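Local coordinates for protein SsRai1 (Scheffersomyces stipitis, PDB 5BTO) that removes NAD caps and other 5'-end caps from RNA, using a divalent metal cation, and stabilises and stimulates the exoribonuclease RAT1, at residues D140-I145 and Q396-I401. Sequence-based numbering, arbitrary orientation.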
# COMPACT_ATOMS: atom_id res chain seq x y z
N ASP A 140 0.95 28.46 7.22
CA ASP A 140 -0.20 28.89 8.00
C ASP A 140 -1.15 27.73 8.33
O ASP A 140 -2.36 27.88 8.27
CB ASP A 140 -0.94 30.01 7.27
CG ASP A 140 -1.71 30.93 8.20
OD1 ASP A 140 -1.53 30.85 9.44
OD2 ASP A 140 -2.48 31.76 7.69
N GLY A 141 -0.58 26.58 8.67
CA GLY A 141 -1.38 25.44 9.10
C GLY A 141 -2.13 24.74 7.99
O GLY A 141 -3.03 23.95 8.25
N GLN A 142 -1.74 25.01 6.74
CA GLN A 142 -2.44 24.46 5.58
C GLN A 142 -1.45 23.91 4.56
O GLN A 142 -0.30 24.36 4.50
CB GLN A 142 -3.30 25.56 4.93
CG GLN A 142 -4.30 26.17 5.88
CD GLN A 142 -5.10 27.31 5.27
OE1 GLN A 142 -4.56 28.15 4.55
NE2 GLN A 142 -6.39 27.34 5.57
N LEU A 143 -1.88 22.93 3.77
CA LEU A 143 -1.04 22.42 2.69
C LEU A 143 -1.43 23.03 1.35
O LEU A 143 -2.60 23.04 0.99
CB LEU A 143 -1.12 20.89 2.58
CG LEU A 143 -0.65 20.07 3.78
CD1 LEU A 143 -0.59 18.58 3.38
CD2 LEU A 143 0.71 20.57 4.28
N PHE A 144 -0.44 23.54 0.63
CA PHE A 144 -0.65 24.09 -0.71
C PHE A 144 -0.03 23.13 -1.72
O PHE A 144 1.12 22.73 -1.56
CB PHE A 144 -0.03 25.49 -0.81
CG PHE A 144 -0.66 26.49 0.11
CD1 PHE A 144 -0.35 26.50 1.47
CD2 PHE A 144 -1.55 27.43 -0.37
CE1 PHE A 144 -0.92 27.41 2.33
CE2 PHE A 144 -2.14 28.35 0.49
CZ PHE A 144 -1.83 28.34 1.84
N ILE A 145 -0.81 22.73 -2.72
CA ILE A 145 -0.35 21.71 -3.67
C ILE A 145 -0.48 22.22 -5.10
O ILE A 145 -1.57 22.64 -5.52
CB ILE A 145 -1.17 20.41 -3.53
CG1 ILE A 145 -1.09 19.90 -2.08
CG2 ILE A 145 -0.68 19.34 -4.52
CD1 ILE A 145 -1.84 18.61 -1.82
N GLN A 396 1.87 38.30 3.07
CA GLN A 396 1.68 39.53 3.84
C GLN A 396 0.27 39.58 4.42
O GLN A 396 0.07 39.93 5.59
CB GLN A 396 1.96 40.76 2.98
CG GLN A 396 2.00 42.06 3.75
CD GLN A 396 2.33 43.24 2.86
OE1 GLN A 396 1.44 44.01 2.49
NE2 GLN A 396 3.60 43.37 2.50
N TRP A 397 -0.71 39.20 3.61
CA TRP A 397 -2.08 39.14 4.09
C TRP A 397 -2.22 38.17 5.26
O TRP A 397 -2.73 38.54 6.30
CB TRP A 397 -3.05 38.77 2.95
CG TRP A 397 -4.36 38.23 3.43
CD1 TRP A 397 -4.87 36.97 3.20
CD2 TRP A 397 -5.34 38.91 4.22
NE1 TRP A 397 -6.09 36.83 3.80
CE2 TRP A 397 -6.41 38.01 4.43
CE3 TRP A 397 -5.42 40.19 4.77
CZ2 TRP A 397 -7.54 38.35 5.16
CZ3 TRP A 397 -6.55 40.53 5.50
CH2 TRP A 397 -7.60 39.62 5.69
N ARG A 398 -1.77 36.93 5.08
CA ARG A 398 -1.94 35.94 6.14
C ARG A 398 -1.20 36.33 7.42
O ARG A 398 -1.68 36.09 8.52
CB ARG A 398 -1.52 34.55 5.66
CG ARG A 398 -2.49 33.96 4.64
CD ARG A 398 -3.84 33.71 5.28
NE ARG A 398 -4.67 32.85 4.44
CZ ARG A 398 -4.54 31.53 4.36
NH1 ARG A 398 -3.61 30.90 5.06
NH2 ARG A 398 -5.34 30.83 3.55
N GLU A 399 -0.04 36.95 7.27
CA GLU A 399 0.72 37.46 8.42
C GLU A 399 -0.08 38.49 9.19
O GLU A 399 -0.03 38.55 10.42
CB GLU A 399 2.04 38.07 7.96
CG GLU A 399 3.10 37.05 7.53
CD GLU A 399 4.24 37.70 6.77
OE1 GLU A 399 4.28 38.94 6.72
OE2 GLU A 399 5.09 36.97 6.22
N SER A 400 -0.82 39.32 8.47
CA SER A 400 -1.50 40.46 9.08
C SER A 400 -2.70 40.04 9.92
O SER A 400 -3.19 40.80 10.75
CB SER A 400 -1.93 41.47 8.02
OG SER A 400 -3.10 41.03 7.33
N ILE A 401 -3.20 38.84 9.67
CA ILE A 401 -4.34 38.31 10.41
C ILE A 401 -3.97 38.01 11.86
O ILE A 401 -4.81 38.09 12.76
CB ILE A 401 -4.86 37.02 9.76
CG1 ILE A 401 -5.26 37.28 8.31
CG2 ILE A 401 -6.02 36.43 10.58
CD1 ILE A 401 -5.82 36.04 7.59
O HOH W 1 -3.13 33.87 9.17
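Arg-398 reaches from the C-terminal helix to Asp-140 and Gln-142 with the end of its guanidinium. Arg-398 NH1 and NH2 both donate to Gln-142 OE1, each at 3.0 Å. The NH2 bond lies in the carbonyl plane, on a lone pair. Arg-398 NH1 comes from above that plane, not on a lone pair; the amide and guanidinium planes are 66° apart. Arg-398 NH1 makes a salt bridge to Asp-140 OD2 at 3.0 Å, on the anti side and tilted out of the carboxylate plane. None of the three bonds is straight; each N-H...O angle is 143°. The Arg-398 chain bends at chi2 (-65°), and its CD passes 3.4 Å from Asp-140 OD2. A water donates to Asp-140 OD2 and to Arg-398 O, both at 2.7 Å, so Asp-140 also reaches the helix backbone, through water. Glu-98 pairs with Arg-398 NE, so the guanidinium has two acidic partners. Gln-142 NE2 is satisfied by Val-109 O. With an alanine for Arg-398 both donors to Gln-142 OE1 go, and Asp-140 and Glu-98 would probably be left without their shared cation. Phe-144 CZ stands 4.5 Å from Arg-398 NH1, which lies near the ring plane, at the edge. The contact ties the type I' turn of the beta hairpin 132-139/142-147 in the large mixed sheet to helix 392-400, with helix 87-101 supplying Glu-98 and touching Phe-144 through Leu-91 and Arg-398 through Leu-94.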